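Local coordinates for dipeptide transport protein DPPA (Bacillus subtilis, PDB 1HI9), which hydrolyses N-terminal residues of peptides containing D-amino acids, as a zinc-dependent aminopeptidase whose ten subunits enclose the active sites in a central chamber, at residues Ser114-Ile118 with Val131-Gly135; Val121-Asn127 with Pro217-Phe223. All blocks are in the same frame, centred on the assembly; numbering follows the deposited sequence.

How the contacts relate
The two contacts show how neighbouring segments of one chain, 114-118 and 121-127, can serve catalytic and architectural chemistry. Both are largely buried. Contact 1, nearer the centre of the subunit, is small and polar: a loop meets the start of helix 133-143 around a zinc-bound carboxylate. Contact 2 is larger, a pair of antiparallel strands held by backbone bonds, with apolar residues on one face, mostly polar ones on the other, and N127 exposed at its end. They adjoin through F124, whose ring touches S116 and M117 and whose carbonyl O probably accepts a hydrogen bond from the amide of V131, so that the sheet flanks the metal site.

Contact 1: Ser114-Ile118 with Val131-Gly135; sequences SHSMI and VGELG. With ZN (zinc ion), chain F.
The carboxylate oxygen OE2 of E133 is gripped by two donors. The backbone N of M117 reaches E133 OE2 over 2.8 Å in a nearly straight bond (173° at the hydrogen), arriving on the anti side and tilted out of the carboxylate plane, while a water donates to E133 OE2 from 3.0 Å. E133 OE1 is the close ligand of the zinc ion at 2.0 Å; E133 OE2 sits farther from the metal, at 2.7 Å, so the carboxylate faces the zinc unequally. That same water is itself a zinc ligand and hydrogen-bonds to NE2 of H115, so metal, carboxylate and imidazole meet around the one water oxygen. The H115 ring stands 64° from the carboxylate plane; turning CG between the backbone N and carbonyl carbon (chi1 67°) swings the ring in toward the carboxylate and the water. Its ND1 is hydrogen-bonded to the carbonyl O of M113, and its ring stacks on that of H104. Beside the carboxylate, the bent side chain of M117 brings SD to 3.8 Å from CG of E133, an apolar touch along the stem of the ligand. Farther back, a second water joins OG of S116 to the carbonyl O of V131, and the same hydroxyl also bonds to the amide of A107. With D8 and H104 completing the protein ligands of this zinc, and H115 assigned as the nucleophile, the arrangement belongs to the two-zinc active site of an M55 peptidase.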
loop_
_atom_site.group_PDB
_atom_site.type_symbol
_atom_site.label_atom_id
_atom_site.label_comp_id
_atom_site.label_asym_id
_atom_site.label_seq_id
_atom_site.Cartn_x
_atom_site.Cartn_y
_atom_site.Cartn_z
ATOM N N SER A 114 28.699 -11.457 -8.693
ATOM C CA SER A 114 29.557 -12.282 -7.850
ATOM C C SER A 114 29.057 -12.360 -6.399
ATOM O O SER A 114 28.658 -11.356 -5.805
ATOM C CB SER A 114 30.982 -11.726 -7.855
ATOM O OG SER A 114 31.009 -10.425 -7.304
ATOM N N HIS A 115 29.083 -13.568 -5.846
ATOM C CA HIS A 115 28.679 -13.810 -4.461
ATOM C C HIS A 115 28.849 -15.290 -4.175
ATOM O O HIS A 115 29.192 -16.048 -5.075
ATOM C CB HIS A 115 27.221 -13.410 -4.227
ATOM C CG HIS A 115 26.241 -14.276 -4.951
ATOM N ND1 HIS A 115 26.016 -14.171 -6.307
ATOM C CD2 HIS A 115 25.464 -15.297 -4.521
ATOM C CE1 HIS A 115 25.140 -15.085 -6.679
ATOM N NE2 HIS A 115 24.788 -15.782 -5.614
ATOM N N SER A 116 28.629 -15.680 -2.922
ATOM C CA SER A 116 28.739 -17.071 -2.490
ATOM C C SER A 116 27.594 -17.430 -1.541
ATOM O O SER A 116 27.654 -17.121 -0.354
ATOM C CB SER A 116 30.074 -17.309 -1.777
ATOM O OG SER A 116 31.164 -17.087 -2.640
ATOM N N MET A 117 26.567 -18.086 -2.080
ATOM C CA MET A 117 25.372 -18.503 -1.337
ATOM C C MET A 117 24.515 -17.332 -0.852
ATOM O O MET A 117 23.370 -17.196 -1.266
ATOM C CB MET A 117 25.749 -19.401 -0.160
ATOM C CG MET A 117 26.322 -20.758 -0.571
ATOM S SD MET A 117 25.257 -21.712 -1.716
ATOM C CE MET A 117 23.925 -22.247 -0.622
ATOM N N ILE A 118 25.055 -16.493 0.029
ATOM C CA ILE A 118 24.308 -15.335 0.525
ATOM C C ILE A 118 25.165 -14.090 0.367
ATOM O O ILE A 118 26.386 -14.186 0.264
ATOM C CB ILE A 118 23.942 -15.493 2.010
ATOM C CG1 ILE A 118 25.220 -15.668 2.833
ATOM C CG2 ILE A 118 23.021 -16.685 2.190
ATOM C CD1 ILE A 118 25.007 -15.548 4.319
ATOM N N VAL A 131 37.431 -20.748 -1.907
ATOM C CA VAL A 131 36.447 -21.314 -2.831
ATOM C C VAL A 131 35.082 -20.634 -2.695
ATOM O O VAL A 131 34.773 -19.991 -1.687
ATOM C CB VAL A 131 36.236 -22.829 -2.611
ATOM C CG1 VAL A 131 37.532 -23.576 -2.861
ATOM C CG2 VAL A 131 35.720 -23.094 -1.191
ATOM N N GLY A 132 34.274 -20.774 -3.735
ATOM C CA GLY A 132 32.937 -20.217 -3.718
ATOM C C GLY A 132 31.996 -21.384 -3.908
ATOM O O GLY A 132 32.349 -22.526 -3.593
ATOM N N GLU A 133 30.804 -21.109 -4.422
ATOM C CA GLU A 133 29.826 -22.165 -4.674
ATOM C C GLU A 133 30.448 -23.226 -5.577
ATOM O O GLU A 133 30.308 -24.428 -5.346
ATOM C CB GLU A 133 28.585 -21.580 -5.360
ATOM C CG GLU A 133 27.705 -20.751 -4.446
ATOM C CD GLU A 133 26.698 -19.910 -5.201
ATOM O OE1 GLU A 133 26.108 -20.413 -6.182
ATOM O OE2 GLU A 133 26.485 -18.744 -4.812
ATOM N N LEU A 134 31.144 -22.760 -6.607
ATOM C CA LEU A 134 31.786 -23.643 -7.566
ATOM C C LEU A 134 32.717 -24.629 -6.872
ATOM O O LEU A 134 32.626 -25.838 -7.089
ATOM C CB LEU A 134 32.556 -22.804 -8.577
ATOM C CG LEU A 134 32.940 -23.494 -9.872
ATOM C CD1 LEU A 134 33.207 -22.432 -10.936
ATOM C CD2 LEU A 134 34.147 -24.376 -9.644
ATOM N N GLY A 135 33.590 -24.101 -6.022
ATOM C CA GLY A 135 34.540 -24.931 -5.314
ATOM C C GLY A 135 33.885 -25.883 -4.349
ATOM O O GLY A 135 34.175 -27.076 -4.377
HETATM ZN ZN ZN F . 25.142 -18.989 -7.151
HETATM O O HOH W 1 23.659 -18.491 -5.748
HETATM O O HOH W 2 33.557 -17.295 -1.309
#

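Contact 2: Val121-Asn127 with Pro217-Phe223; sequences VRHFYIN and PVLSIEF
The edge of the F124 ring meets I221, with CE2 3.8 Å from I221 CG2, while CG2 of V121 lies over one face toward the rim. The F223 ring carries I221 CG2 on one face in a similarly offset position, so the isoleucine reaches both rings. At the edge of the H123 ring lies the E222 carboxylate, without a hydrogen bond, and H123 ND1 is buried with no partner in the model. These residues belong to two neighbouring strands of an antiparallel sheet, running at 167° to each other and interrupted at one end by a classic beta bulge. There R122 and H123 both face E222: E222 O takes a short bond from R122 N (2.7 Å) and a weak one from H123 N. E222 N returns a bond to H123 O, and past the bulge Y125 and S220 bond in both directions. F124, I126, L219 and I221 share the face covered by helices 133-143 and 254-268, where I126 CD1 approaches L219 CD1.

Polar groups gather on the face of H123, Y125, S220 and E222. The extended glutamate, with CG anti to its own amide nitrogen (chi1 -174°), runs alongside the arginine, and E222 OE2 accepts a hydrogen bond from R122 NE at 3.0 Å, part of a salt bridge. The donor meets that oxygen almost end-on, and the oxygen lies in the guanidinium plane. R122 also packs on F223 of a second subunit, which places this pair at a subunit interface. Y125 CB presses on S220 CB. At the far end of the strands N127 bonds twice to V218: its amide N donates to the carbonyl O, and its side-chain OD1 accepts from V218 N at 2.8 Å, the C=O pointing nearly straight at the donor (173°).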
loop_
_atom_site.group_PDB
_atom_site.type_symbol
_atom_site.label_atom_id
_atom_site.label_comp_id
_atom_site.label_asym_id
_atom_site.label_seq_id
_atom_site.Cartn_x
_atom_site.Cartn_y
_atom_site.Cartn_z
ATOM N N VAL A 121 28.455 -13.461 2.789
ATOM C CA VAL A 121 29.767 -14.085 2.865
ATOM C C VAL A 121 30.783 -13.430 1.948
ATOM O O VAL A 121 30.467 -13.024 0.820
ATOM C CB VAL A 121 29.740 -15.598 2.538
ATOM C CG1 VAL A 121 28.586 -16.277 3.251
ATOM C CG2 VAL A 121 29.670 -15.808 1.049
ATOM N N ARG A 122 32.008 -13.310 2.440
ATOM C CA ARG A 122 33.076 -12.731 1.640
ATOM C C ARG A 122 33.934 -13.833 1.060
ATOM O O ARG A 122 34.358 -13.738 -0.086
ATOM C CB ARG A 122 33.932 -11.787 2.478
ATOM C CG ARG A 122 33.437 -10.358 2.453
ATOM C CD ARG A 122 34.328 -9.499 3.290
ATOM N NE ARG A 122 35.733 -9.533 2.863
ATOM C CZ ARG A 122 36.225 -8.847 1.837
ATOM N NH1 ARG A 122 35.432 -8.068 1.114
ATOM N NH2 ARG A 122 37.513 -8.917 1.551
ATOM N N HIS A 123 34.184 -14.873 1.854
ATOM C CA HIS A 123 34.987 -16.007 1.405
ATOM C C HIS A 123 34.604 -17.310 2.103
ATOM O O HIS A 123 34.184 -17.320 3.260
ATOM C CB HIS A 123 36.487 -15.778 1.671
ATOM C CG HIS A 123 37.100 -14.679 0.862
ATOM N ND1 HIS A 123 37.516 -13.489 1.417
ATOM C CD2 HIS A 123 37.352 -14.584 -0.465
ATOM C CE1 HIS A 123 37.995 -12.704 0.468
ATOM N NE2 HIS A 123 37.908 -13.346 -0.684
ATOM N N PHE A 124 34.762 -18.406 1.374
ATOM C CA PHE A 124 34.536 -19.748 1.881
ATOM C C PHE A 124 35.932 -20.373 1.860
ATOM O O PHE A 124 36.720 -20.107 0.946
ATOM C CB PHE A 124 33.632 -20.549 0.943
ATOM C CG PHE A 124 32.159 -20.369 1.195
ATOM C CD1 PHE A 124 31.230 -20.647 0.186
ATOM C CD2 PHE A 124 31.695 -19.957 2.436
ATOM C CE1 PHE A 124 29.863 -20.506 0.412
ATOM C CE2 PHE A 124 30.338 -19.815 2.670
ATOM C CZ PHE A 124 29.416 -20.092 1.658
ATOM N N TYR A 125 36.247 -21.198 2.851
ATOM C CA TYR A 125 37.547 -21.856 2.900
ATOM C C TYR A 125 37.414 -23.327 3.284
ATOM O O TYR A 125 36.703 -23.696 4.228
ATOM C CB TYR A 125 38.481 -21.190 3.928
ATOM C CG TYR A 125 38.937 -19.782 3.620
ATOM C CD1 TYR A 125 38.315 -18.681 4.209
ATOM C CD2 TYR A 125 39.999 -19.551 2.744
ATOM C CE1 TYR A 125 38.738 -17.385 3.937
ATOM C CE2 TYR A 125 40.431 -18.261 2.460
ATOM C CZ TYR A 125 39.793 -17.180 3.064
ATOM O OH TYR A 125 40.206 -15.888 2.816
ATOM N N ILE A 126 38.109 -24.164 2.533
ATOM C CA ILE A 126 38.149 -25.585 2.808
ATOM C C ILE A 126 39.634 -25.852 3.012
ATOM O O ILE A 126 40.386 -25.972 2.043
ATOM C CB ILE A 126 37.612 -26.417 1.632
ATOM C CG1 ILE A 126 36.107 -26.212 1.501
ATOM C CG2 ILE A 126 37.884 -27.903 1.880
ATOM C CD1 ILE A 126 35.324 -26.665 2.737
ATOM N N ASN A 127 40.045 -25.906 4.280
ATOM C CA ASN A 127 41.447 -26.109 4.641
ATOM C C ASN A 127 42.313 -24.987 4.042
ATOM O O ASN A 127 43.280 -25.233 3.317
ATOM C CB ASN A 127 41.935 -27.480 4.151
ATOM C CG ASN A 127 41.718 -28.581 5.175
ATOM O OD1 ASN A 127 40.677 -28.644 5.831
ATOM N ND2 ASN A 127 42.697 -29.467 5.304
ATOM N N PRO A 217 37.860 -32.000 6.697
ATOM C CA PRO A 217 37.966 -30.602 6.288
ATOM C C PRO A 217 37.561 -29.577 7.333
ATOM O O PRO A 217 36.651 -29.794 8.129
ATOM C CB PRO A 217 37.086 -30.545 5.041
ATOM C CG PRO A 217 36.021 -31.539 5.341
ATOM C CD PRO A 217 36.801 -32.691 5.937
ATOM N N VAL A 218 38.274 -28.463 7.325
ATOM C CA VAL A 218 37.989 -27.372 8.231
ATOM C C VAL A 218 37.333 -26.293 7.385
ATOM O O VAL A 218 37.947 -25.730 6.467
ATOM C CB VAL A 218 39.271 -26.800 8.867
ATOM C CG1 VAL A 218 38.943 -25.560 9.679
ATOM C CG2 VAL A 218 39.924 -27.849 9.754
ATOM N N LEU A 219 36.069 -26.022 7.688
ATOM C CA LEU A 219 35.313 -25.015 6.976
ATOM C C LEU A 219 35.529 -23.660 7.621
ATOM O O LEU A 219 35.437 -23.527 8.835
ATOM C CB LEU A 219 33.820 -25.355 7.007
ATOM C CG LEU A 219 32.868 -24.295 6.431
ATOM C CD1 LEU A 219 33.236 -24.016 4.981
ATOM C CD2 LEU A 219 31.414 -24.779 6.528
ATOM N N SER A 220 35.840 -22.663 6.808
ATOM C CA SER A 220 36.031 -21.311 7.305
ATOM C C SER A 220 35.153 -20.402 6.458
ATOM O O SER A 220 35.126 -20.508 5.230
ATOM C CB SER A 220 37.498 -20.873 7.191
ATOM O OG SER A 220 38.283 -21.433 8.226
ATOM N N ILE A 221 34.416 -19.525 7.124
ATOM C CA ILE A 221 33.555 -18.596 6.427
ATOM C C ILE A 221 33.839 -17.203 6.934
ATOM O O ILE A 221 33.723 -16.934 8.125
ATOM C CB ILE A 221 32.061 -18.890 6.673
ATOM C CG1 ILE A 221 31.752 -20.346 6.340
ATOM C CG2 ILE A 221 31.203 -17.943 5.829
ATOM C CD1 ILE A 221 30.348 -20.747 6.626
ATOM N N GLU A 222 34.241 -16.323 6.030
ATOM C CA GLU A 222 34.498 -14.946 6.407
ATOM C C GLU A 222 33.255 -14.164 5.997
ATOM O O GLU A 222 32.889 -14.146 4.819
ATOM C CB GLU A 222 35.712 -14.409 5.666
ATOM C CG GLU A 222 36.125 -13.026 6.123
ATOM C CD GLU A 222 37.304 -12.480 5.335
ATOM O OE1 GLU A 222 38.352 -13.156 5.268
ATOM O OE2 GLU A 222 37.176 -11.373 4.782
ATOM N N PHE A 223 32.601 -13.530 6.965
ATOM C CA PHE A 223 31.396 -12.753 6.695
ATOM C C PHE A 223 31.709 -11.270 6.514
ATOM O O PHE A 223 32.782 -10.795 6.896
ATOM C CB PHE A 223 30.386 -12.943 7.833
ATOM C CG PHE A 223 29.908 -14.359 7.981
ATOM C CD1 PHE A 223 30.516 -15.223 8.890
ATOM C CD2 PHE A 223 28.865 -14.842 7.187
ATOM C CE1 PHE A 223 30.096 -16.552 9.006
ATOM C CE2 PHE A 223 28.433 -16.173 7.289
ATOM C CZ PHE A 223 29.049 -17.035 8.204
#